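Local coordinates for protein PpBBE-like 1 D396N (Physcomitrella patens subsp. patens, PDB 6EO5) that probably oxidises cellobiose, using a bicovalently bound FAD, as a berberine bridge enzyme-like oxidase of the vanillyl-alcohol oxidase family, at residues F102-Y107 with V208-F213; A233-N238 with A350-M355; K240-W245 with A255-D260. One frame throughout, in Å; residues are numbered along the deposited sequence.

Contact 1. Residues F102-Y107 with V208-F213; sequences FKQFSY and VTQFTF. With FAD (flavin-adenine dinucleotide), chain C.
Phe-102 and Thr-209 bring their backbones to a CA-CA distance of 6.9 Å where 102-107 passes 208-213, and beyond this point strand 113-117 separates the two, pairing antiparallel with 105-108 on one edge and with 207-217 on the other. The bulk comes from Phe-102. The CD2-CE2 side of its ring comes obliquely against Thr-209: CD2 lies 3.5 Å from Thr-209 O, and CE2 3.8 Å from Thr-209 CB, with the CG2 methyl close by. Thr-209 OG1 is taken by Gln-174 O of the neighbouring strand 170-176. Next along, two glutamine side chains meet at about a right angle. Gln-104 NE2 donates to Gln-210 OE1 at 3.3 Å, and the bond is nearly straight, with an N-H...O angle of 170°. The donor lies in the carbonyl plane, on a lone pair of OE1, and the acceptor lies in the amide plane of Gln-104. It is the bend at chi2 of Gln-104, -93°, that turns its amide toward the neighbour, while the Gln-210 chain runs extended beyond CG. A classic beta bulge sets Thr-209 and Gln-210 together against Gln-174. Just before it the backbone of Val-208 reads the adenine of FAD. Val-208 N donates to N1A at 3.0 Å, and N6A donates back to Val-208 O, also at 3.0 Å but straighter, at 175°. Val-208 CB sits 3.6 Å from N1A. Thr-203, Ser-87 and Tyr-428 also hydrogen-bond the cofactor. Because both adenine bonds come from peptide atoms, one donor and one acceptor, recognition here rests on the course of the strand rather than on the polarity of a side chain, and it suits the donor-acceptor pattern of adenine.

Contact 2. Residues A233-N238 with A350-M355; sequences AVLFKN and AMINAM
Ile-352, near the end of helix 345-355, drives its CD1 methyl into the opening turn of helix 235-246, between Leu-235 and Phe-236. This is the tight part. CD1 lies 3.6 Å from Phe-236 N and 3.8 Å from Leu-235 C, so the methyl packs on main chain as much as on side chain. The isoleucine gets there with CG1 beside its own backbone N (chi1 -57°) and an extended chi2, which sends CD1 straight across. Its other branch, CG2, comes alongside Leu-235 CD1 at 4.0 Å. That same leucine methyl also takes the end of Met-355, whose CE stands 3.8 Å away because the thioether bends at chi3 (75°). Both Leu-235 and Met-355 go on to touch Met-259 of strand 253-259, so this side of the contact is buried. The other side is looser. Of its side chain Phe-236 gives Ile-352 just the CB, at 4.1 Å; that side chain also touches Asp-345, Ile-348 and Asn-349 of the partner helix, and the residue stays partly exposed. The exposed Lys-237 starts away from the partner helix. Between these two segments the side-chain contacts are all apolar, and one methyl lies on main chain, which implies that shape and burial, rather than any directed polar bond, set the fit of one helix against the other here.

Contact 3. Residues K240-W245 with A255-D260; sequences KSFQSW and AAFYMD
This is a buried helix-on-sheet contact, in which helix 235-246 lays aromatic side chains on strand 253-259 of the seven-stranded antiparallel sheet. Phe-242 and Phe-257 carry most of it. Phe-257 CB sits over the centre of the Phe-242 ring, 3.5 Å from its centroid and only 6° off the ring normal, a CH-pi contact. The two side chains run antiparallel, and Phe-257 CD1 in turn approaches Phe-242 CB at 3.6 Å. The ring planes are 28° apart and the rings are displaced, with centroids 5.0 Å from each other, so it is the methylene, not the other ring, that covers the face. Phe-242 has CG anti to the backbone N (chi1 164°), which carries its ring from the helix to the strand. The helix links strands 222-230 and 253-259, which run parallel with 264-271 inserted between them: a split beta-alpha-beta crossover, within the sheet that in berberine bridge enzyme relatives belongs to the substrate-binding domain. Putting an alanine at Phe-242 would probably leave Phe-257 CB without the ring face it rests on and open a gap between helix and sheet that also borders Leu-267, Tyr-365 and Phe-285. One turn on, Trp-245 presents the edge of its six-membered ring, CH2 lying 3.7 Å from Ala-255 CB and the methyl close to the indole plane. At its other end NE1 is bonded to Leu-281 O in helix 279-288, which helps hold the rotation of the indole.

Contacts 2 and 3 share helix 235-246, its first turn serving one and its later turns the other, and their centres lie 11 Å apart. They touch through Met-355 CE and Met-259 CG at 3.5 Å, joining helix 345-355, the shared helix and strand 253-259 into one buried apolar layer; along the chain, contact 3 is nested in the loop that contact 2 closes. Contact 2 is aliphatic, contact 3 largely aromatic. Contact 1 stands apart, across the centre of the chain and about 20 Å from contact 3 at the nearest atoms. Only partly buried, it mixes packing with an amide hydrogen bond and reaches the cofactor directly.

Contact 1. Residues F102-Y107 with V208-F213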
loop_
_atom_site.group_PDB
_atom_site.type_symbol
_atom_site.label_atom_id
_atom_site.label_comp_id
_atom_site.label_asym_id
_atom_site.label_seq_id
_atom_site.Cartn_x
_atom_site.Cartn_y
_atom_site.Cartn_z
ATOM N N PHE A 102 6.591 -16.455 -7.816
ATOM C CA PHE A 102 7.439 -15.533 -8.572
ATOM C C PHE A 102 8.307 -14.759 -7.584
ATOM O O PHE A 102 7.953 -13.660 -7.148
ATOM C CB PHE A 102 6.592 -14.607 -9.431
ATOM C CG PHE A 102 6.012 -15.272 -10.634
ATOM C CD1 PHE A 102 5.021 -16.230 -10.500
ATOM C CD2 PHE A 102 6.450 -14.937 -11.906
ATOM C CE1 PHE A 102 4.477 -16.851 -11.617
ATOM C CE2 PHE A 102 5.911 -15.550 -13.032
ATOM C CZ PHE A 102 4.926 -16.510 -12.885
ATOM N N LYS A 103 9.467 -15.339 -7.237
ATOM C CA LYS A 103 10.397 -14.743 -6.284
ATOM C C LYS A 103 11.760 -14.475 -6.918
ATOM O O LYS A 103 12.785 -14.488 -6.230
ATOM C CB LYS A 103 10.547 -15.627 -5.048
ATOM C CG LYS A 103 9.225 -15.967 -4.375
ATOM C CD LYS A 103 9.019 -15.209 -3.076
ATOM C CE LYS A 103 7.599 -15.418 -2.539
ATOM N NZ LYS A 103 7.489 -16.399 -1.419
ATOM N N GLN A 104 11.788 -14.214 -8.225
ATOM C CA GLN A 104 13.056 -13.948 -8.885
ATOM C C GLN A 104 13.676 -12.670 -8.331
ATOM O O GLN A 104 12.992 -11.660 -8.146
ATOM C CB GLN A 104 12.876 -13.866 -10.411
ATOM C CG GLN A 104 11.935 -12.799 -10.955
ATOM C CD GLN A 104 10.495 -13.300 -11.166
ATOM O OE1 GLN A 104 9.949 -14.060 -10.353
ATOM N NE2 GLN A 104 9.880 -12.868 -12.264
ATOM N N PHE A 105 14.972 -12.734 -8.016
ATOM C CA PHE A 105 15.688 -11.599 -7.449
ATOM C C PHE A 105 17.050 -11.462 -8.112
ATOM O O PHE A 105 17.714 -12.462 -8.393
ATOM C CB PHE A 105 15.854 -11.745 -5.923
ATOM C CG PHE A 105 16.559 -10.583 -5.277
ATOM C CD1 PHE A 105 15.855 -9.444 -4.908
ATOM C CD2 PHE A 105 17.923 -10.623 -5.045
ATOM C CE1 PHE A 105 16.502 -8.363 -4.317
ATOM C CE2 PHE A 105 18.578 -9.548 -4.451
ATOM C CZ PHE A 105 17.873 -8.418 -4.092
ATOM N N SER A 106 17.454 -10.222 -8.373
ATOM C CA SER A 106 18.805 -9.925 -8.823
ATOM C C SER A 106 19.054 -8.432 -8.642
ATOM O O SER A 106 18.149 -7.624 -8.852
ATOM C CB SER A 106 19.027 -10.344 -10.280
ATOM O OG SER A 106 18.321 -9.507 -11.175
ATOM N N TYR A 107 20.272 -8.083 -8.228
ATOM C CA TYR A 107 20.675 -6.707 -7.954
ATOM C C TYR A 107 21.784 -6.323 -8.923
ATOM O O TYR A 107 22.735 -7.086 -9.113
ATOM C CB TYR A 107 21.141 -6.557 -6.493
ATOM C CG TYR A 107 21.913 -5.287 -6.176
ATOM C CD1 TYR A 107 21.442 -4.041 -6.572
ATOM C CD2 TYR A 107 23.108 -5.334 -5.453
ATOM C CE1 TYR A 107 22.149 -2.879 -6.284
ATOM C CE2 TYR A 107 23.820 -4.173 -5.155
ATOM C CZ TYR A 107 23.335 -2.953 -5.572
ATOM O OH TYR A 107 24.028 -1.797 -5.292
ATOM N N VAL A 208 0.910 -8.678 -13.621
ATOM C CA VAL A 208 2.336 -8.371 -13.577
ATOM C C VAL A 208 3.086 -9.578 -13.034
ATOM O O VAL A 208 2.720 -10.140 -11.994
ATOM C CB VAL A 208 2.603 -7.119 -12.726
ATOM C CG1 VAL A 208 4.113 -6.921 -12.524
ATOM C CG2 VAL A 208 1.995 -5.891 -13.383
ATOM N N THR A 209 4.130 -9.998 -13.747
ATOM C CA THR A 209 4.938 -11.130 -13.310
ATOM C C THR A 209 6.255 -10.716 -12.674
ATOM O O THR A 209 6.747 -11.426 -11.792
ATOM C CB THR A 209 5.227 -12.074 -14.481
ATOM O OG1 THR A 209 5.789 -11.322 -15.565
ATOM C CG2 THR A 209 3.945 -12.763 -14.931
ATOM N N GLN A 210 6.836 -9.587 -13.083
ATOM C CA GLN A 210 8.022 -9.107 -12.395
ATOM C C GLN A 210 8.134 -7.592 -12.506
ATOM O O GLN A 210 7.584 -6.963 -13.417
ATOM C CB GLN A 210 9.293 -9.780 -12.921
ATOM C CG GLN A 210 9.749 -9.346 -14.296
ATOM C CD GLN A 210 11.181 -9.773 -14.562
ATOM O OE1 GLN A 210 11.646 -10.787 -14.030
ATOM N NE2 GLN A 210 11.895 -8.992 -15.370
ATOM N N PHE A 211 8.854 -7.021 -11.544
ATOM C CA PHE A 211 9.179 -5.607 -11.483
ATOM C C PHE A 211 10.679 -5.399 -11.657
ATOM O O PHE A 211 11.492 -6.246 -11.273
ATOM C CB PHE A 211 8.781 -5.004 -10.136
ATOM C CG PHE A 211 7.319 -4.906 -9.911
ATOM C CD1 PHE A 211 6.629 -3.769 -10.299
ATOM C CD2 PHE A 211 6.633 -5.924 -9.274
ATOM C CE1 PHE A 211 5.278 -3.656 -10.087
ATOM C CE2 PHE A 211 5.265 -5.822 -9.050
ATOM C CZ PHE A 211 4.587 -4.683 -9.458
ATOM N N THR A 212 11.047 -4.244 -12.202
ATOM C CA THR A 212 12.417 -3.749 -12.130
ATOM C C THR A 212 12.396 -2.409 -11.414
ATOM O O THR A 212 11.778 -1.456 -11.905
ATOM C CB THR A 212 13.053 -3.598 -13.512
ATOM O OG1 THR A 212 13.062 -4.867 -14.170
ATOM C CG2 THR A 212 14.477 -3.120 -13.364
ATOM N N PHE A 213 13.084 -2.338 -10.270
ATOM C CA PHE A 213 13.068 -1.181 -9.383
ATOM C C PHE A 213 14.387 -0.426 -9.425
ATOM O O PHE A 213 15.459 -1.030 -9.492
ATOM C CB PHE A 213 12.793 -1.592 -7.936
ATOM C CG PHE A 213 11.381 -2.011 -7.684
ATOM C CD1 PHE A 213 10.364 -1.065 -7.672
ATOM C CD2 PHE A 213 11.066 -3.341 -7.457
ATOM C CE1 PHE A 213 9.058 -1.431 -7.433
ATOM C CE2 PHE A 213 9.759 -3.720 -7.216
ATOM C CZ PHE A 213 8.749 -2.761 -7.204
HETATM P PA FAD C . -3.265 -7.941 -2.707
HETATM O O1A FAD C . -4.587 -8.069 -1.967
HETATM O O2A FAD C . -2.692 -9.287 -3.071
HETATM O O5B FAD C . -3.336 -6.982 -4.003
HETATM C C5B FAD C . -4.081 -5.783 -3.997
HETATM C C4B FAD C . -4.599 -5.460 -5.394
HETATM O O4B FAD C . -3.542 -5.526 -6.335
HETATM C C3B FAD C . -5.652 -6.451 -5.857
HETATM O O3B FAD C . -6.552 -5.780 -6.711
HETATM C C2B FAD C . -4.850 -7.434 -6.669
HETATM O O2B FAD C . -5.644 -8.102 -7.618
HETATM C C1B FAD C . -3.793 -6.536 -7.299
HETATM N N9A FAD C . -2.594 -7.340 -7.622
HETATM C C8A FAD C . -1.891 -8.153 -6.764
HETATM N N7A FAD C . -0.877 -8.731 -7.443
HETATM C C5A FAD C . -0.921 -8.306 -8.723
HETATM C C6A FAD C . -0.136 -8.594 -9.824
HETATM N N6A FAD C . 0.886 -9.434 -9.702
HETATM N N1A FAD C . -0.416 -8.002 -11.036
HETATM C C2A FAD C . -1.484 -7.143 -11.146
HETATM N N3A FAD C . -2.272 -6.861 -10.050
HETATM C C4A FAD C . -1.995 -7.438 -8.855
HETATM N N1 FAD C . 0.269 0.842 2.323
HETATM C C2 FAD C . 1.320 1.762 2.235
HETATM O O2 FAD C . 1.465 2.527 1.258
HETATM N N3 FAD C . 2.246 1.817 3.263
HETATM C C4 FAD C . 2.132 0.988 4.358
HETATM O O4 FAD C . 2.975 1.050 5.248
HETATM C C4X FAD C . 1.088 0.080 4.448
HETATM N N5 FAD C . 1.008 -0.777 5.524
HETATM C C5X FAD C . 0.178 -1.881 5.465
HETATM C C6 FAD C . 0.209 -2.814 6.496
HETATM C C7 FAD C . -0.517 -4.014 6.439
HETATM C C7M FAD C . -0.443 -5.011 7.574
HETATM C C8 FAD C . -1.387 -4.211 5.345
HETATM C C8M FAD C . -2.292 -5.426 5.271
HETATM C C9 FAD C . -1.474 -3.212 4.357
HETATM C C9A FAD C . -0.685 -2.048 4.385
HETATM N N10 FAD C . -0.781 -1.020 3.437
HETATM C C10 FAD C . 0.174 -0.023 3.403
HETATM C "C1'" FAD C . -1.712 -1.110 2.275
HETATM C "C2'" FAD C . -1.008 -1.830 1.129
HETATM O "O2'" FAD C . -0.110 -0.999 0.429
HETATM C "C3'" FAD C . -2.055 -2.339 0.165
HETATM O "O3'" FAD C . -2.885 -3.198 0.909
HETATM C "C4'" FAD C . -1.389 -3.055 -1.006
HETATM O "O4'" FAD C . -2.195 -2.887 -2.156
HETATM C "C5'" FAD C . -1.164 -4.531 -0.682
HETATM O "O5'" FAD C . -0.666 -5.274 -1.774
HETATM P P FAD C . -0.757 -6.887 -1.710
HETATM O O1P FAD C . -0.041 -7.478 -2.903
HETATM O O2P FAD C . -0.278 -7.467 -0.406
HETATM O O3P FAD C . -2.345 -7.139 -1.660
#

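Contact 2. Residues A233-N238 with A350-M355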
loop_
_atom_site.group_PDB
_atom_site.type_symbol
_atom_site.label_atom_id
_atom_site.label_comp_id
_atom_site.label_asym_id
_atom_site.label_seq_id
_atom_site.Cartn_x
_atom_site.Cartn_y
_atom_site.Cartn_z
ATOM N N ALA A 233 -6.501 14.470 26.574
ATOM C CA ALA A 233 -6.561 15.923 26.646
ATOM C C ALA A 233 -5.514 16.613 25.780
ATOM O O ALA A 233 -5.700 17.780 25.421
ATOM C CB ALA A 233 -6.413 16.378 28.096
ATOM N N VAL A 234 -4.431 15.931 25.416
ATOM C CA VAL A 234 -3.365 16.572 24.656
ATOM C C VAL A 234 -3.446 16.247 23.166
ATOM O O VAL A 234 -2.491 16.521 22.426
ATOM C CB VAL A 234 -1.978 16.210 25.225
ATOM C CG1 VAL A 234 -1.903 16.575 26.698
ATOM C CG2 VAL A 234 -1.651 14.728 25.026
ATOM N N LEU A 235 -4.564 15.676 22.705
ATOM C CA LEU A 235 -4.679 15.268 21.304
ATOM C C LEU A 235 -4.689 16.471 20.360
ATOM O O LEU A 235 -4.019 16.462 19.322
ATOM C CB LEU A 235 -5.939 14.424 21.100
ATOM C CG LEU A 235 -5.936 13.048 21.749
ATOM C CD1 LEU A 235 -7.304 12.402 21.621
ATOM C CD2 LEU A 235 -4.847 12.175 21.127
ATOM N N PHE A 236 -5.466 17.502 20.685
ATOM C CA PHE A 236 -5.486 18.688 19.841
ATOM C C PHE A 236 -4.103 19.316 19.769
ATOM O O PHE A 236 -3.600 19.635 18.682
ATOM C CB PHE A 236 -6.495 19.707 20.368
ATOM C CG PHE A 236 -6.542 20.964 19.556
ATOM C CD1 PHE A 236 -5.671 22.015 19.821
ATOM C CD2 PHE A 236 -7.434 21.088 18.506
ATOM C CE1 PHE A 236 -5.693 23.160 19.056
ATOM C CE2 PHE A 236 -7.463 22.241 17.736
ATOM C CZ PHE A 236 -6.595 23.275 18.013
ATOM N N LYS A 237 -3.478 19.510 20.935
ATOM C CA LYS A 237 -2.174 20.151 20.987
ATOM C C LYS A 237 -1.148 19.360 20.187
ATOM O O LYS A 237 -0.387 19.934 19.395
ATOM C CB LYS A 237 -1.750 20.307 22.450
ATOM C CG LYS A 237 -0.609 21.286 22.692
ATOM C CD LYS A 237 -0.231 21.337 24.167
ATOM C CE LYS A 237 1.032 22.162 24.378
ATOM N NZ LYS A 237 0.824 23.586 23.992
ATOM N N ASN A 238 -1.120 18.032 20.366
ATOM C CA ASN A 238 -0.125 17.231 19.657
ATOM C C ASN A 238 -0.373 17.249 18.153
ATOM O O ASN A 238 0.568 17.418 17.370
ATOM C CB ASN A 238 -0.105 15.792 20.176
ATOM C CG ASN A 238 0.287 15.695 21.636
ATOM O OD1 ASN A 238 0.675 16.683 22.248
ATOM N ND2 ASN A 238 0.193 14.498 22.201
ATOM N N ALA A 350 -13.185 18.999 15.224
ATOM C CA ALA A 350 -14.266 18.199 14.657
ATOM C C ALA A 350 -13.803 16.769 14.418
ATOM O O ALA A 350 -14.551 15.813 14.658
ATOM C CB ALA A 350 -14.772 18.837 13.361
ATOM N N MET A 351 -12.557 16.614 13.972
ATOM C CA MET A 351 -11.982 15.298 13.753
ATOM C C MET A 351 -11.873 14.521 15.061
ATOM O O MET A 351 -12.297 13.361 15.141
ATOM C CB MET A 351 -10.613 15.450 13.094
ATOM C CG MET A 351 -9.906 14.160 12.835
ATOM S SD MET A 351 -8.307 14.484 12.096
ATOM C CE MET A 351 -7.416 15.174 13.494
ATOM N N ILE A 352 -11.317 15.151 16.105
ATOM C CA ILE A 352 -11.140 14.461 17.380
ATOM C C ILE A 352 -12.487 14.188 18.034
ATOM O O ILE A 352 -12.710 13.108 18.595
ATOM C CB ILE A 352 -10.207 15.262 18.307
ATOM C CG1 ILE A 352 -8.851 15.494 17.628
ATOM C CG2 ILE A 352 -10.028 14.549 19.650
ATOM C CD1 ILE A 352 -7.945 16.455 18.367
ATOM N N ASN A 353 -13.420 15.139 17.959
ATOM C CA ASN A 353 -14.739 14.874 18.528
ATOM C C ASN A 353 -15.403 13.698 17.822
ATOM O O ASN A 353 -15.948 12.797 18.476
ATOM C CB ASN A 353 -15.616 16.121 18.457
ATOM C CG ASN A 353 -15.127 17.219 19.370
ATOM O OD1 ASN A 353 -14.344 16.975 20.290
ATOM N ND2 ASN A 353 -15.582 18.442 19.120
ATOM N N ALA A 354 -15.349 13.684 16.483
ATOM C CA ALA A 354 -15.881 12.559 15.723
ATOM C C ALA A 354 -15.184 11.257 16.095
ATOM O O ALA A 354 -15.842 10.225 16.277
ATOM C CB ALA A 354 -15.748 12.827 14.226
ATOM N N MET A 355 -13.853 11.279 16.212
ATOM C CA MET A 355 -13.143 10.082 16.645
ATOM C C MET A 355 -13.636 9.616 18.012
ATOM O O MET A 355 -13.815 8.414 18.242
ATOM C CB MET A 355 -11.626 10.328 16.673
ATOM C CG MET A 355 -10.831 9.160 17.251
ATOM S SD MET A 355 -9.044 9.382 17.363
ATOM C CE MET A 355 -8.930 10.495 18.758
#

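Contact 3. Residues K240-W245 with A255-D260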
loop_
_atom_site.group_PDB
_atom_site.type_symbol
_atom_site.label_atom_id
_atom_site.label_comp_id
_atom_site.label_asym_id
_atom_site.label_seq_id
_atom_site.Cartn_x
_atom_site.Cartn_y
_atom_site.Cartn_z
ATOM N N LYS A 240 -1.986 19.526 16.296
ATOM C CA LYS A 240 -1.672 20.847 15.756
ATOM C C LYS A 240 -0.168 21.041 15.619
ATOM O O LYS A 240 0.310 21.570 14.607
ATOM C CB LYS A 240 -2.271 21.938 16.641
ATOM C CG LYS A 240 -2.173 23.337 16.063
ATOM C CD LYS A 240 -3.047 24.293 16.870
ATOM C CE LYS A 240 -2.809 25.746 16.488
ATOM N NZ LYS A 240 -2.625 25.819 15.020
ATOM N N SER A 241 0.598 20.599 16.618
ATOM C CA SER A 241 2.047 20.728 16.543
ATOM C C SER A 241 2.627 19.875 15.424
ATOM O O SER A 241 3.589 20.284 14.763
ATOM C CB SER A 241 2.676 20.352 17.873
ATOM O OG SER A 241 4.073 20.473 17.758
ATOM N N PHE A 242 2.059 18.685 15.205
ATOM C CA PHE A 242 2.463 17.854 14.071
ATOM C C PHE A 242 2.252 18.583 12.747
ATOM O O PHE A 242 3.150 18.611 11.895
ATOM C CB PHE A 242 1.697 16.528 14.108
ATOM C CG PHE A 242 1.733 15.755 12.813
ATOM C CD1 PHE A 242 2.924 15.195 12.345
ATOM C CD2 PHE A 242 0.561 15.559 12.078
ATOM C CE1 PHE A 242 2.957 14.469 11.156
ATOM C CE2 PHE A 242 0.574 14.836 10.887
ATOM C CZ PHE A 242 1.784 14.287 10.424
ATOM N N GLN A 243 1.070 19.196 12.565
ATOM C CA GLN A 243 0.769 19.939 11.338
ATOM C C GLN A 243 1.739 21.095 11.121
ATOM O O GLN A 243 2.255 21.285 10.014
ATOM C CB GLN A 243 -0.654 20.479 11.382
ATOM C CG GLN A 243 -1.704 19.512 10.922
ATOM C CD GLN A 243 -2.999 20.212 10.549
ATOM O OE1 GLN A 243 -3.820 19.664 9.818
ATOM N NE2 GLN A 243 -3.191 21.429 11.062
ATOM N N SER A 244 1.961 21.911 12.156
ATOM C CA SER A 244 2.877 23.039 12.024
ATOM C C SER A 244 4.272 22.562 11.672
ATOM O O SER A 244 4.896 23.074 10.740
ATOM C CB SER A 244 2.912 23.844 13.315
ATOM O OG SER A 244 1.602 24.155 13.725
ATOM N N TRP A 245 4.768 21.566 12.412
ATOM C CA TRP A 245 6.090 21.006 12.161
ATOM C C TRP A 245 6.181 20.382 10.771
ATOM O O TRP A 245 7.197 20.542 10.072
ATOM C CB TRP A 245 6.408 19.968 13.240
ATOM C CG TRP A 245 7.642 19.124 12.979
ATOM C CD1 TRP A 245 8.935 19.489 13.180
ATOM C CD2 TRP A 245 7.680 17.764 12.497
ATOM N NE1 TRP A 245 9.777 18.457 12.847
ATOM C CE2 TRP A 245 9.035 17.386 12.426
ATOM C CE3 TRP A 245 6.701 16.835 12.120
ATOM C CZ2 TRP A 245 9.439 16.118 11.999
ATOM C CZ3 TRP A 245 7.108 15.575 11.688
ATOM C CH2 TRP A 245 8.462 15.232 11.631
ATOM N N ALA A 255 7.854 10.805 8.390
ATOM C CA ALA A 255 7.202 10.627 9.675
ATOM C C ALA A 255 5.724 10.375 9.461
ATOM O O ALA A 255 5.159 10.699 8.415
ATOM C CB ALA A 255 7.387 11.842 10.597
ATOM N N ALA A 256 5.107 9.790 10.478
ATOM C CA ALA A 256 3.680 9.528 10.501
ATOM C C ALA A 256 3.176 9.826 11.899
ATOM O O ALA A 256 3.869 9.558 12.883
ATOM C CB ALA A 256 3.353 8.079 10.123
ATOM N N PHE A 257 1.984 10.395 11.982
ATOM C CA PHE A 257 1.335 10.645 13.258
ATOM C C PHE A 257 0.229 9.610 13.494
ATOM O O PHE A 257 -0.424 9.141 12.554
ATOM C CB PHE A 257 0.777 12.071 13.281
ATOM C CG PHE A 257 0.364 12.548 14.640
ATOM C CD1 PHE A 257 1.261 13.236 15.447
ATOM C CD2 PHE A 257 -0.935 12.336 15.106
ATOM C CE1 PHE A 257 0.878 13.692 16.703
ATOM C CE2 PHE A 257 -1.323 12.797 16.355
ATOM C CZ PHE A 257 -0.414 13.476 17.153
ATOM N N TYR A 258 0.028 9.251 14.764
ATOM C CA TYR A 258 -0.953 8.249 15.148
ATOM C C TYR A 258 -1.827 8.788 16.275
ATOM O O TYR A 258 -1.412 9.647 17.054
ATOM C CB TYR A 258 -0.270 6.933 15.570
ATOM C CG TYR A 258 -1.193 5.888 16.165
ATOM C CD1 TYR A 258 -1.588 5.958 17.508
ATOM C CD2 TYR A 258 -1.647 4.815 15.408
ATOM C CE1 TYR A 258 -2.436 5.018 18.066
ATOM C CE2 TYR A 258 -2.501 3.854 15.965
ATOM C CZ TYR A 258 -2.885 3.965 17.293
ATOM O OH TYR A 258 -3.721 3.034 17.868
ATOM N N MET A 259 -3.039 8.255 16.364
ATOM C CA MET A 259 -4.065 8.755 17.265
ATOM C C MET A 259 -5.163 7.701 17.313
ATOM O O MET A 259 -5.444 7.072 16.294
ATOM C CB MET A 259 -4.588 10.097 16.738
ATOM C CG MET A 259 -5.672 10.763 17.514
ATOM S SD MET A 259 -6.222 12.266 16.663
ATOM C CE MET A 259 -4.703 13.195 16.580
ATOM N N ASP A 260 -5.756 7.480 18.483
ATOM C CA ASP A 260 -6.843 6.512 18.567
ATOM C C ASP A 260 -7.764 6.896 19.722
ATOM O O ASP A 260 -7.391 7.718 20.569
ATOM C CB ASP A 260 -6.305 5.069 18.686
ATOM C CG ASP A 260 -5.734 4.730 20.053
ATOM O OD1 ASP A 260 -6.254 5.195 21.093
ATOM O OD2 ASP A 260 -4.762 3.945 20.081
#